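Local coordinates for spore coat polysaccharide biosynthesis protein SpsE (Bacillus subtilis, PDB 1VLI) that probably works as a sialic acid synthase-like enzyme of the N-acylneuraminate-9-phosphate synthase type, in the pathway that builds the spore coat polysaccharide, at residues Asp128-Gln131 / Ser132-Pro135; Asn38-Lys42 / Leu43-Phe47; Val173-Ala176 / Trp177-Arg181; Val121-Glu124 / Gly125-Asp128. One frame throughout, in Å; residues are numbered along the deposited sequence.

Interaction 1 of 4, residues Asp128-Gln131 / Ser132-Pro135; sequences DLLQ and STSP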
ATOM      1  N   ASP A 128       7.184   8.203 -10.867  1.00 53.09           N
ATOM      2  CA  ASP A 128       7.746   9.416 -11.415  1.00 55.38           C
ATOM      3  C   ASP A 128       6.724  10.537 -11.418  1.00 56.15           C
ATOM      4  O   ASP A 128       7.062  11.697 -11.199  1.00 61.18           O
ATOM      5  CB  ASP A 128       8.155   9.178 -12.848  1.00 57.72           C
ATOM      6  CG  ASP A 128       9.415   8.364 -12.974  1.00 59.00           C
ATOM      7  OD1 ASP A 128      10.108   8.142 -11.962  1.00 69.81           O
ATOM      8  OD2 ASP A 128       9.805   7.937 -14.074  1.00 65.28           O
ATOM      9  N   LEU A 129       5.487  10.186 -11.741  1.00 54.17           N
ATOM     10  CA  LEU A 129       4.403  11.129 -11.748  1.00 52.28           C
ATOM     11  C   LEU A 129       4.180  11.707 -10.367  1.00 53.95           C
ATOM     12  O   LEU A 129       4.165  12.937 -10.219  1.00 54.67           O
ATOM     13  CB  LEU A 129       3.148  10.500 -12.365  1.00 54.92           C
ATOM     14  CG  LEU A 129       3.266  10.379 -13.900  1.00 56.91           C
ATOM     15  CD1 LEU A 129       2.137   9.577 -14.521  1.00 62.79           C
ATOM     16  CD2 LEU A 129       3.352  11.775 -14.535  1.00 62.43           C
ATOM     17  N   LEU A 130       4.074  10.838  -9.358  1.00 49.59           N
ATOM     18  CA  LEU A 130       3.926  11.258  -7.971  1.00 50.30           C
ATOM     19  C   LEU A 130       5.141  12.068  -7.512  1.00 50.28           C
ATOM     20  O   LEU A 130       5.010  13.094  -6.830  1.00 52.82           O
ATOM     21  CB  LEU A 130       3.713  10.042  -7.055  1.00 49.48           C
ATOM     22  CG  LEU A 130       3.314  10.319  -5.619  1.00 51.90           C
ATOM     23  CD1 LEU A 130       2.115  11.228  -5.528  1.00 51.13           C
ATOM     24  CD2 LEU A 130       3.042   9.011  -4.845  1.00 53.09           C
ATOM     25  N   GLN A 131       6.321  11.624  -7.908  1.00 48.15           N
ATOM     26  CA  GLN A 131       7.540  12.307  -7.525  1.00 49.28           C
ATOM     27  C   GLN A 131       7.447  13.772  -7.975  1.00 51.97           C
ATOM     28  O   GLN A 131       7.870  14.672  -7.253  1.00 52.51           O
ATOM     29  CB  GLN A 131       8.767  11.621  -8.151  1.00 47.95           C
ATOM     30  CG  GLN A 131      10.115  12.293  -7.871  1.00 49.36           C
ATOM     31  CD  GLN A 131      10.518  12.324  -6.387  1.00 59.32           C
ATOM     32  OE1 GLN A 131       9.729  12.022  -5.489  1.00 62.89           O
ATOM     33  NE2 GLN A 131      11.761  12.685  -6.140  1.00 61.21           N
ATOM     34  N   SER A 132       6.870  14.010  -9.148  1.00 52.13           N
ATOM     35  CA  SER A 132       6.905  15.342  -9.720  1.00 56.62           C
ATOM     36  C   SER A 132       6.049  16.308  -8.917  1.00 57.37           C
ATOM     37  O   SER A 132       6.114  17.494  -9.141  1.00 60.18           O
ATOM     38  CB  SER A 132       6.508  15.314 -11.191  1.00 56.75           C
ATOM     39  OG  SER A 132       5.126  15.046 -11.343  1.00 59.32           O
ATOM     40  N   THR A 133       5.286  15.799  -7.944  1.00 58.06           N
ATOM     41  CA  THR A 133       4.516  16.657  -7.041  1.00 57.45           C
ATOM     42  C   THR A 133       5.172  16.829  -5.657  1.00 59.26           C
ATOM     43  O   THR A 133       4.517  17.328  -4.751  1.00 61.67           O
ATOM     44  CB  THR A 133       3.087  16.104  -6.823  1.00 56.65           C
ATOM     45  OG1 THR A 133       3.140  14.882  -6.068  1.00 61.89           O
ATOM     46  CG2 THR A 133       2.456  15.700  -8.117  1.00 53.69           C
ATOM     47  N   SER A 134       6.435  16.411  -5.487  1.00 58.15           N
ATOM     48  CA  SER A 134       7.144  16.458  -4.185  1.00 57.15           C
ATOM     49  C   SER A 134       6.390  15.744  -3.060  1.00 56.24           C
ATOM     50  O   SER A 134       6.067  16.375  -2.059  1.00 56.36           O
ATOM     51  CB  SER A 134       7.427  17.912  -3.741  1.00 58.17           C
ATOM     52  OG  SER A 134       8.269  18.584  -4.654  1.00 60.07           O
ATOM     53  N   PRO A 135       6.143  14.440  -3.180  1.00 54.73           N
ATOM     54  CA  PRO A 135       5.307  13.739  -2.195  1.00 55.20           C
ATOM     55  C   PRO A 135       5.958  13.731  -0.788  1.00 55.01           C
ATOM     56  O   PRO A 135       7.180  13.900  -0.699  1.00 58.18           O
ATOM     57  CB  PRO A 135       5.196  12.315  -2.784  1.00 51.77           C
ATOM     58  CG  PRO A 135       6.390  12.140  -3.565  1.00 52.65           C
ATOM     59  CD  PRO A 135       6.697  13.519  -4.181  1.00 52.81           C
TER

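Interaction 2 of 4, residues Asn38-Lys42 / Leu43-Phe47; sequences NHDGK and LDQAF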
ATOM      1  N   ASN A  38     -13.847   7.707  -3.642  1.00 56.96           N
ATOM      2  CA  ASN A  38     -15.144   8.146  -3.132  1.00 57.29           C
ATOM      3  C   ASN A  38     -15.557   9.597  -3.460  1.00 58.56           C
ATOM      4  O   ASN A  38     -16.563  10.089  -2.945  1.00 58.09           O
ATOM      5  CB  ASN A  38     -15.238   7.905  -1.618  1.00 57.12           C
ATOM      6  CG  ASN A  38     -15.300   6.413  -1.244  1.00 56.54           C
ATOM      7  OD1 ASN A  38     -15.480   5.543  -2.095  1.00 56.06           O
ATOM      8  ND2 ASN A  38     -15.164   6.128   0.050  1.00 55.25           N
ATOM      9  N   HIS A  39     -14.796  10.267  -4.318  1.00 58.74           N
ATOM     10  CA  HIS A  39     -15.181  11.588  -4.858  1.00 59.97           C
ATOM     11  C   HIS A  39     -16.155  11.479  -6.047  1.00 59.79           C
ATOM     12  O   HIS A  39     -16.660  12.485  -6.541  1.00 59.94           O
ATOM     13  CB  HIS A  39     -13.928  12.340  -5.306  1.00 59.20           C
ATOM     14  CG  HIS A  39     -13.026  11.531  -6.188  1.00 53.60           C
ATOM     15  ND1 HIS A  39     -13.352  11.205  -7.486  1.00 51.60           N
ATOM     16  CD2 HIS A  39     -11.806  10.989  -5.964  1.00 58.80           C
ATOM     17  CE1 HIS A  39     -12.373  10.505  -8.029  1.00 55.88           C
ATOM     18  NE2 HIS A  39     -11.421  10.356  -7.125  1.00 55.67           N
ATOM     19  N   ASP A  40     -16.357  10.248  -6.514  1.00 59.33           N
ATOM     20  CA  ASP A  40     -17.260   9.891  -7.597  1.00 60.24           C
ATOM     21  C   ASP A  40     -17.032  10.693  -8.892  1.00 62.67           C
ATOM     22  O   ASP A  40     -17.974  10.945  -9.627  1.00 64.99           O
ATOM     23  CB  ASP A  40     -18.715  10.001  -7.119  1.00 57.99           C
ATOM     24  CG  ASP A  40     -19.099   8.929  -6.081  1.00 67.85           C
ATOM     25  OD1 ASP A  40     -18.469   7.831  -6.042  1.00 65.14           O
ATOM     26  OD2 ASP A  40     -20.052   9.100  -5.273  1.00 69.06           O
ATOM     27  N   GLY A  41     -15.790  11.094  -9.156  1.00 62.99           N
ATOM     28  CA  GLY A  41     -15.433  11.939 -10.305  1.00 59.98           C
ATOM     29  C   GLY A  41     -15.882  13.391 -10.233  1.00 61.56           C
ATOM     30  O   GLY A  41     -15.915  14.091 -11.237  1.00 61.87           O
ATOM     31  N   LYS A  42     -16.233  13.851  -9.045  1.00 62.06           N
ATOM     32  CA  LYS A  42     -16.654  15.224  -8.847  1.00 59.42           C
ATOM     33  C   LYS A  42     -15.632  15.932  -7.965  1.00 60.59           C
ATOM     34  O   LYS A  42     -15.445  15.554  -6.781  1.00 60.75           O
ATOM     35  CB  LYS A  42     -18.038  15.252  -8.203  1.00 59.56           C
ATOM     36  CG  LYS A  42     -19.090  14.497  -8.993  1.00 60.14           C
ATOM     37  CD  LYS A  42     -20.485  15.055  -8.734  1.00 74.91           C
ATOM     38  CE  LYS A  42     -21.248  14.244  -7.698  1.00 75.19           C
ATOM     39  NZ  LYS A  42     -21.441  12.849  -8.185  1.00 78.65           N
ATOM     40  N   LEU A  43     -14.973  16.944  -8.541  1.00 59.51           N
ATOM     41  CA  LEU A  43     -13.897  17.684  -7.867  1.00 61.16           C
ATOM     42  C   LEU A  43     -14.338  18.352  -6.575  1.00 61.78           C
ATOM     43  O   LEU A  43     -13.588  18.383  -5.603  1.00 62.01           O
ATOM     44  CB  LEU A  43     -13.267  18.728  -8.801  1.00 62.68           C
ATOM     45  CG  LEU A  43     -12.249  19.694  -8.168  1.00 66.10           C
ATOM     46  CD1 LEU A  43     -11.041  18.962  -7.580  1.00 61.14           C
ATOM     47  CD2 LEU A  43     -11.804  20.787  -9.130  1.00 62.07           C
ATOM     48  N   ASP A  44     -15.551  18.888  -6.557  1.00 63.66           N
ATOM     49  CA  ASP A  44     -16.067  19.521  -5.337  1.00 67.47           C
ATOM     50  C   ASP A  44     -16.280  18.488  -4.223  1.00 65.66           C
ATOM     51  O   ASP A  44     -16.131  18.818  -3.042  1.00 65.58           O
ATOM     52  CB  ASP A  44     -17.351  20.320  -5.615  1.00 68.59           C
ATOM     53  CG  ASP A  44     -18.342  19.540  -6.474  1.00 81.50           C
ATOM     54  OD1 ASP A  44     -18.060  19.325  -7.686  1.00 96.57           O
ATOM     55  OD2 ASP A  44     -19.424  19.096  -6.025  1.00 89.92           O
ATOM     56  N   GLN A  45     -16.613  17.249  -4.612  1.00 64.21           N
ATOM     57  CA  GLN A  45     -16.774  16.143  -3.671  1.00 62.90           C
ATOM     58  C   GLN A  45     -15.414  15.702  -3.150  1.00 64.24           C
ATOM     59  O   GLN A  45     -15.304  15.259  -1.998  1.00 64.85           O
ATOM     60  CB  GLN A  45     -17.520  14.963  -4.305  1.00 62.58           C
ATOM     61  CG  GLN A  45     -18.133  13.978  -3.279  1.00 58.74           C
ATOM     62  CD  GLN A  45     -19.073  12.963  -3.921  1.00 60.19           C
ATOM     63  OE1 GLN A  45     -20.054  13.329  -4.554  1.00 60.29           O
ATOM     64  NE2 GLN A  45     -18.772  11.692  -3.757  1.00 59.55           N
ATOM     65  N   ALA A  46     -14.383  15.813  -3.997  1.00 62.73           N
ATOM     66  CA  ALA A  46     -13.001  15.599  -3.542  1.00 58.92           C
ATOM     67  C   ALA A  46     -12.600  16.628  -2.463  1.00 57.71           C
ATOM     68  O   ALA A  46     -12.043  16.241  -1.428  1.00 57.95           O
ATOM     69  CB  ALA A  46     -12.028  15.602  -4.700  1.00 55.73           C
ATOM     70  N   PHE A  47     -12.913  17.911  -2.685  1.00 54.59           N
ATOM     71  CA  PHE A  47     -12.684  18.974  -1.684  1.00 53.71           C
ATOM     72  C   PHE A  47     -13.457  18.708  -0.404  1.00 53.29           C
ATOM     73  O   PHE A  47     -12.955  19.007   0.694  1.00 54.78           O
ATOM     74  CB  PHE A  47     -13.065  20.387  -2.192  1.00 54.37           C
ATOM     75  CG  PHE A  47     -12.177  20.914  -3.308  1.00 59.11           C
ATOM     76  CD1 PHE A  47     -10.807  20.671  -3.320  1.00 56.43           C
ATOM     77  CD2 PHE A  47     -12.716  21.697  -4.329  1.00 69.86           C
ATOM     78  CE1 PHE A  47      -9.999  21.159  -4.338  1.00 60.94           C
ATOM     79  CE2 PHE A  47     -11.905  22.194  -5.365  1.00 67.03           C
ATOM     80  CZ  PHE A  47     -10.546  21.927  -5.365  1.00 56.10           C
TER
HETATM   81  O   HOH W   1     -16.010  17.454 -11.490  1.00 62.98           O

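Interaction 3 of 4, residues Val173-Ala176 / Trp177-Arg181; sequences VHEA and WRTIR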
ATOM      1  N   VAL A 173       8.013  -9.751   4.337  1.00 53.99           N
ATOM      2  CA  VAL A 173       8.104  -8.481   5.035  1.00 53.33           C
ATOM      3  C   VAL A 173       9.595  -8.133   5.149  1.00 57.39           C
ATOM      4  O   VAL A 173      10.036  -7.007   4.819  1.00 57.26           O
ATOM      5  CB  VAL A 173       7.388  -8.556   6.366  1.00 51.00           C
ATOM      6  CG1 VAL A 173       7.570  -7.326   7.152  1.00 41.75           C
ATOM      7  CG2 VAL A 173       5.920  -8.739   6.145  1.00 48.72           C
ATOM      8  N   HIS A 174      10.378  -9.146   5.498  1.00 56.80           N
ATOM      9  CA  HIS A 174      11.812  -8.990   5.639  1.00 58.01           C
ATOM     10  C   HIS A 174      12.529  -8.602   4.357  1.00 59.29           C
ATOM     11  O   HIS A 174      13.413  -7.742   4.383  1.00 61.57           O
ATOM     12  CB  HIS A 174      12.406 -10.268   6.190  1.00 57.52           C
ATOM     13  CG  HIS A 174      13.881 -10.201   6.397  1.00 57.43           C
ATOM     14  ND1 HIS A 174      14.453  -9.483   7.423  1.00 61.88           N
ATOM     15  CD2 HIS A 174      14.900 -10.794   5.737  1.00 62.23           C
ATOM     16  CE1 HIS A 174      15.765  -9.619   7.374  1.00 65.15           C
ATOM     17  NE2 HIS A 174      16.062 -10.417   6.367  1.00 66.11           N
ATOM     18  N   GLU A 175      12.136  -9.226   3.246  1.00 58.36           N
ATOM     19  CA  GLU A 175      12.789  -9.042   1.971  1.00 57.31           C
ATOM     20  C   GLU A 175      12.483  -7.655   1.429  1.00 57.73           C
ATOM     21  O   GLU A 175      13.342  -7.012   0.820  1.00 59.86           O
ATOM     22  CB  GLU A 175      12.359 -10.121   0.969  1.00 54.13           C
ATOM     23  CG  GLU A 175      13.150 -10.110  -0.328  1.00 51.87           C
ATOM     24  CD  GLU A 175      12.936 -11.350  -1.181  1.00 59.39           C
ATOM     25  OE1 GLU A 175      11.945 -12.057  -0.934  1.00 62.85           O
ATOM     26  OE2 GLU A 175      13.758 -11.625  -2.096  1.00 53.32           O
ATOM     27  N   ALA A 176      11.251  -7.214   1.638  1.00 57.31           N
ATOM     28  CA  ALA A 176      10.822  -5.873   1.242  1.00 54.04           C
ATOM     29  C   ALA A 176      11.589  -4.834   2.050  1.00 58.15           C
ATOM     30  O   ALA A 176      12.050  -3.805   1.501  1.00 58.00           O
ATOM     31  CB  ALA A 176       9.339  -5.720   1.446  1.00 48.88           C
ATOM     32  N   TRP A 177      11.736  -5.121   3.346  1.00 57.85           N
ATOM     33  CA  TRP A 177      12.444  -4.251   4.273  1.00 58.85           C
ATOM     34  C   TRP A 177      13.920  -4.084   3.899  1.00 61.69           C
ATOM     35  O   TRP A 177      14.396  -2.937   3.702  1.00 62.61           O
ATOM     36  CB  TRP A 177      12.301  -4.774   5.691  1.00 56.54           C
ATOM     37  CG  TRP A 177      13.012  -3.947   6.749  1.00 59.35           C
ATOM     38  CD1 TRP A 177      12.568  -2.776   7.352  1.00 61.65           C
ATOM     39  CD2 TRP A 177      14.278  -4.231   7.333  1.00 56.38           C
ATOM     40  NE1 TRP A 177      13.498  -2.324   8.258  1.00 62.54           N
ATOM     41  CE2 TRP A 177      14.551  -3.206   8.278  1.00 61.59           C
ATOM     42  CE3 TRP A 177      15.212  -5.266   7.169  1.00 60.02           C
ATOM     43  CZ2 TRP A 177      15.720  -3.180   9.030  1.00 63.19           C
ATOM     44  CZ3 TRP A 177      16.373  -5.239   7.903  1.00 63.08           C
ATOM     45  CH2 TRP A 177      16.622  -4.208   8.834  1.00 67.78           C
ATOM     46  N   ARG A 178      14.617  -5.218   3.785  1.00 59.66           N
ATOM     47  CA  ARG A 178      16.016  -5.270   3.364  1.00 61.66           C
ATOM     48  C   ARG A 178      16.300  -4.557   2.066  1.00 59.26           C
ATOM     49  O   ARG A 178      17.361  -3.971   1.910  1.00 60.56           O
ATOM     50  CB  ARG A 178      16.474  -6.717   3.181  1.00 59.61           C
ATOM     51  CG  ARG A 178      16.957  -7.341   4.463  1.00 80.65           C
ATOM     52  CD  ARG A 178      17.766  -8.615   4.259  1.00 99.03           C
ATOM     53  NE  ARG A 178      19.194  -8.336   4.135  1.00111.07           N
ATOM     54  CZ  ARG A 178      20.149  -9.257   4.179  1.00116.34           C
ATOM     55  NH1 ARG A 178      19.843 -10.539   4.350  1.00120.53           N
ATOM     56  NH2 ARG A 178      21.421  -8.898   4.058  1.00119.47           N
ATOM     57  N   THR A 179      15.378  -4.680   1.119  1.00 56.89           N
ATOM     58  CA  THR A 179      15.531  -4.110  -0.207  1.00 57.64           C
ATOM     59  C   THR A 179      15.539  -2.571  -0.159  1.00 57.35           C
ATOM     60  O   THR A 179      16.261  -1.919  -0.922  1.00 58.66           O
ATOM     61  CB  THR A 179      14.360  -4.603  -1.096  1.00 59.16           C
ATOM     62  OG1 THR A 179      14.420  -6.026  -1.241  1.00 59.31           O
ATOM     63  CG2 THR A 179      14.498  -4.108  -2.494  1.00 50.40           C
ATOM     64  N   ILE A 180      14.716  -1.997   0.716  1.00 54.78           N
ATOM     65  CA  ILE A 180      14.648  -0.541   0.867  1.00 55.18           C
ATOM     66  C   ILE A 180      15.868  -0.074   1.644  1.00 58.85           C
ATOM     67  O   ILE A 180      16.485   0.944   1.299  1.00 60.82           O
ATOM     68  CB  ILE A 180      13.348  -0.120   1.584  1.00 52.60           C
ATOM     69  CG1 ILE A 180      12.146  -0.557   0.747  1.00 41.47           C
ATOM     70  CG2 ILE A 180      13.334   1.408   1.877  1.00 58.00           C
ATOM     71  CD1 ILE A 180      10.868  -0.636   1.564  1.00 40.91           C
ATOM     72  N   ARG A 181      16.218  -0.818   2.690  1.00 57.59           N
ATOM     73  CA  ARG A 181      17.350  -0.457   3.493  1.00 59.61           C
ATOM     74  C   ARG A 181      18.629  -0.470   2.702  1.00 61.00           C
ATOM     75  O   ARG A 181      19.435   0.444   2.851  1.00 64.34           O
ATOM     76  CB  ARG A 181      17.471  -1.350   4.702  1.00 60.00           C
ATOM     77  CG  ARG A 181      16.681  -0.836   5.831  1.00 66.64           C
ATOM     78  CD  ARG A 181      17.043  -1.458   7.113  1.00 87.98           C
ATOM     79  NE  ARG A 181      18.170  -0.813   7.780  1.00102.90           N
ATOM     80  CZ  ARG A 181      18.071   0.241   8.582  1.00104.19           C
ATOM     81  NH1 ARG A 181      16.893   0.815   8.818  1.00105.42           N
ATOM     82  NH2 ARG A 181      19.165   0.731   9.146  1.00105.99           N
TER

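Interaction 4 of 4, residues Val121-Glu124 / Gly125-Asp128; sequences VCDE and GSAD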
ATOM      1  N   VAL A 121       1.835   4.289  -5.257  1.00 57.02           N
ATOM      2  CA  VAL A 121       2.470   3.958  -6.534  1.00 58.55           C
ATOM      3  C   VAL A 121       2.580   2.452  -6.757  1.00 58.90           C
ATOM      4  O   VAL A 121       2.690   1.680  -5.802  1.00 56.46           O
ATOM      5  CB  VAL A 121       3.830   4.662  -6.718  1.00 57.85           C
ATOM      6  CG1 VAL A 121       3.631   6.144  -6.616  1.00 57.42           C
ATOM      7  CG2 VAL A 121       4.828   4.222  -5.704  1.00 50.20           C
ATOM      8  N   CYS A 122       2.534   2.045  -8.022  1.00 60.48           N
ATOM      9  CA  CYS A 122       2.624   0.626  -8.376  1.00 63.64           C
ATOM     10  C   CYS A 122       3.627   0.271  -9.485  1.00 64.38           C
ATOM     11  O   CYS A 122       3.675  -0.879  -9.904  1.00 62.83           O
ATOM     12  CB  CYS A 122       1.240   0.104  -8.783  1.00 65.65           C
ATOM     13  SG  CYS A 122       0.454   1.138 -10.048  1.00 70.38           S
ATOM     14  N   ASP A 123       4.357   1.258 -10.005  1.00 63.93           N
ATOM     15  CA  ASP A 123       5.447   1.015 -10.932  1.00 63.00           C
ATOM     16  C   ASP A 123       6.358   2.226 -11.043  1.00 65.10           C
ATOM     17  O   ASP A 123       6.108   3.271 -10.423  1.00 64.86           O
ATOM     18  CB  ASP A 123       4.948   0.584 -12.314  1.00 63.62           C
ATOM     19  CG  ASP A 123       3.756   1.378 -12.800  1.00 67.67           C
ATOM     20  OD1 ASP A 123       3.814   2.639 -12.841  1.00 67.70           O
ATOM     21  OD2 ASP A 123       2.717   0.800 -13.211  1.00 68.68           O
ATOM     22  N   GLU A 124       7.419   2.075 -11.829  1.00 63.22           N
ATOM     23  CA  GLU A 124       8.399   3.132 -12.043  1.00 63.37           C
ATOM     24  C   GLU A 124       7.728   4.436 -12.548  1.00 62.87           C
ATOM     25  O   GLU A 124       8.018   5.528 -12.049  1.00 63.21           O
ATOM     26  CB  GLU A 124       9.515   2.627 -12.980  1.00 63.92           C
ATOM     27  CG  GLU A 124      10.457   1.560 -12.376  1.00 71.35           C
ATOM     28  CD  GLU A 124       9.929   0.092 -12.315  1.00 79.46           C
ATOM     29  OE1 GLU A 124       8.753  -0.198 -12.684  1.00 72.58           O
ATOM     30  OE2 GLU A 124      10.718  -0.815 -11.893  1.00 75.80           O
ATOM     31  N   GLY A 125       6.789   4.303 -13.484  1.00 61.41           N
ATOM     32  CA  GLY A 125       6.112   5.438 -14.099  1.00 58.63           C
ATOM     33  C   GLY A 125       5.131   6.193 -13.210  1.00 60.16           C
ATOM     34  O   GLY A 125       5.073   7.436 -13.245  1.00 63.00           O
ATOM     35  N   SER A 126       4.329   5.458 -12.439  1.00 59.91           N
ATOM     36  CA  SER A 126       3.466   6.077 -11.426  1.00 58.78           C
ATOM     37  C   SER A 126       4.332   6.770 -10.369  1.00 58.82           C
ATOM     38  O   SER A 126       4.016   7.882  -9.912  1.00 59.53           O
ATOM     39  CB  SER A 126       2.523   5.056 -10.787  1.00 57.73           C
ATOM     40  OG  SER A 126       3.233   3.914 -10.324  1.00 64.31           O
ATOM     41  N   ALA A 127       5.443   6.128 -10.012  1.00 56.38           N
ATOM     42  CA  ALA A 127       6.401   6.716  -9.087  1.00 54.86           C
ATOM     43  C   ALA A 127       6.920   8.088  -9.582  1.00 52.03           C
ATOM     44  O   ALA A 127       7.053   9.013  -8.809  1.00 50.61           O
ATOM     45  CB  ALA A 127       7.549   5.760  -8.809  1.00 54.55           C
ATOM     46  N   ASP A 128       7.184   8.203 -10.867  1.00 53.09           N
ATOM     47  CA  ASP A 128       7.746   9.416 -11.415  1.00 55.38           C
ATOM     48  C   ASP A 128       6.724  10.537 -11.418  1.00 56.15           C
ATOM     49  O   ASP A 128       7.062  11.697 -11.199  1.00 61.18           O
ATOM     50  CB  ASP A 128       8.155   9.178 -12.848  1.00 57.72           C
ATOM     51  CG  ASP A 128       9.415   8.364 -12.974  1.00 59.00           C
ATOM     52  OD1 ASP A 128      10.108   8.142 -11.962  1.00 69.81           O
ATOM     53  OD2 ASP A 128       9.805   7.937 -14.074  1.00 65.28           O
TER

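Interaction 1 of 4, residues Asp128-Gln131 / Ser132-Pro135
Thr133 folds back over the carbonyl of Leu130, and its side chain is a compact example of how a helix is finished off. From Thr133 CB, which lies 3.6 Å from Leu130 O, the chain forks. The hydroxyl branch, placed between its own backbone N and carbonyl carbon by a chi1 of 69°, donates from Thr133 OG1 to Leu130 O over 2.7 Å, in the carbonyl plane and on a lone pair. On the methyl branch, Thr133 CG2 lies 3.9 Å from both Leu129 O and Leu130 O. Thr133 N bonds to the same Leu130 O over 2.9 Å, but from 55° above the carbonyl plane, so one oxygen is gripped by two donors of a single residue arriving from different directions.

Ser132 repeats the theme one residue earlier: Ser132 OG donates to Leu129 O at 2.6 Å, whereas its backbone N makes weak bonds to Asp128 O and Leu129 O. The chain then rounds a type I turn, closed by Ser134 N donating to Gln131 O, and Pro135 is brought back against the helix. There Pro135 CB packs 3.9 Å from Leu130 CG, and Pro135 CD lies 3.6 Å from Gln131 OE1, the glutamine side chain crossing the ring at about a right angle.

Leu130 continues inward to Met65, Val121 and Phe138, while Leu129 leans on Phe66. Asp128 OD1 is bound by the hydroxyl of Tyr153, on helix 148-155. Helix 124-131 is thus tied to the neighbouring helix by that bond and, through Leu130 and Gln131, packed against strand 138-140, which the turn leads into.

Interaction 2 of 4, residues Asn38-Lys42 / Leu43-Phe47
Gln45, on the first turn of helix 43-56, stretches back to the loop before it and closes that loop with its amide. Gln45 NE2 donates to Asn38 O at 2.8 Å, with the acceptor close to the amide plane, and makes a weak bond of 3.3 Å to Asp40 OD2, whose carboxylate is turned 79° from the amide. A chi1 of -161° swings Gln45 CG away from its own backbone N, and the extended chain beyond runs past His39 O, which is 3.4 Å from Gln45 CB. At the oxygen end of the amide, Gln45 OE1 meets Lys42 CE at 3.5 Å. Replacing the glutamine by an alanine would probably leave Asn38 O without this donor and cost Asp40 OD2 its weak bond.

The next shell fixes the loop itself. His39 to Lys42 form a type I' turn, in which Gly41 N bonds in the ring plane to His39 ND1 at 3.0 Å, holding the imidazole's rotation; His39 CB packs 3.8 Å from Ala46 CB. Lys42, the N-cap residue, accepts Ala46 N through its carbonyl, in the carbonyl plane. Farther out, Asp40 OD1 is bonded to His260, and the Asn38 amide to Phe249 O and Asp259 N.

Such a turn joining strand 30-36 to the helix that follows is a beta-alpha loop of the TIM barrel, on the zinc side: Asn38's side chain lies about 10 Å from the metal.

Interaction 3 of 4, residues Val173-Ala176 / Trp177-Arg181
Thr179 and Glu175 meet one helical turn apart, and the Glu175 carbonyl shows how a helix backbone acceptor can take a second donor. Thr179 N reaches Glu175 O at 3.1 Å, 36° out of the carbonyl plane, in the ordinary helical manner. Thr179 OG1 donates to the same Glu175 O at 2.5 Å from the opposite face of that plane. A chi1 of -63° turns the hydroxyl beside its own backbone N and back along the helix, where this oxygen waits.

The other carbonyls take their usual partners. Val173 O accepts Trp177 N, and His174 O accepts Arg178 N at 2.9 Å in a nearly straight bond, while the Ala176 O bond to Ile180 N is weak at 3.3 Å. Ile180 CG1 also lies 3.3 Å from Ala176 O.

Farther out, Arg178 and His174 run side by side, pointing the same way. Arg178 CG sits over one face of the imidazole, 4.0 Å from the centroid of the His174 ring, a CH-pi contact; beside it Arg178 CD comes within 3.3 Å of His174 NE2. The ring and guanidinium planes are 60° apart.

The Glu175 carboxylate forms a salt bridge with Arg350, and Arg181 forms one with Glu218, while Ala176 and Ile180 face Phe163 of strand 161-164. The chemistry is thus split: Glu175 and Arg181 find their charge partners beyond the helix, the carbonyls of Val173, His174 and Glu175 accept NH groups four residues on, with Ala176 O held only weakly, and the His174-Arg178 pair meets through the arginine's CG over the ring face and its CD near NE2.

Interaction 4 of 4, residues Val121-Glu124 / Gly125-Asp128
Asp123 and Ser126 form the tight polar corner of the contact, at the start of helix 124-131. Asp123 is the N-cap: its OD1 accepts Ser126 N at 2.9 Å with an N-H...O angle of 165°, nearly head-on to the carboxylate oxygen. A chi1 of 42° bends the carboxylate over the first helical turn to do this. The serine hydroxyl sits in the same knot, Ser126 OG lying 2.9 Å from Asp123 OD1, and Ser126 OG accepts Cys122 N at 3.0 Å, so the serine side chain ties Cys122, before the cap, to the first turn of the helix. A salt bridge from Arg70 to Asp123 OD2 steadies the carboxylate's other oxygen. With an alanine here, Ser126 N would probably lose its capping acceptor and Arg70 its carboxylate mate.

On the inner side Val121 CG1 packs 3.8 Å from Ala127 CA, an apolar touch, and the Ala127 methyl sits against the backbone oxygens of Asp123 and Glu124. Ala127 N bonds to Asp123 O, the first helical bond. The solvent side is looser: exposed Asp128 meets the partly exposed Glu124 mainly through the backbone, Asp128 N donating to Glu124 O at 3.0 Å, and the Glu124 side chain bends off toward Pro149 and Tyr153.

Val121 is also bonded through its backbone to Lys139. This is an N-capped beta-alpha junction, carrying the chain from strand 116-118 into helix 124-131 of the TIM barrel.

Interactions 4 and 1 are the two ends of one short helix: interaction 4 caps the start of helix 124-131, interaction 1 terminates it, and they share Asp128. Their centres are about 9 Å apart and their side chains touch, Leu130 CD2 lying 3.4 Å from Val121 CG1. Interaction 2, about 21 Å from interaction 1 between centres, lies in the loop after strand 30-36; there the side chain of Asn38 is about 10 Å from the zinc, whose site residues are His226 and His248. Interaction 3 belongs to the outer helix 170-181, on the opposite side of the chain's centre from interaction 2 and about 36 Å from it between centres. All four lie in helices or helix-end loops of the barrel.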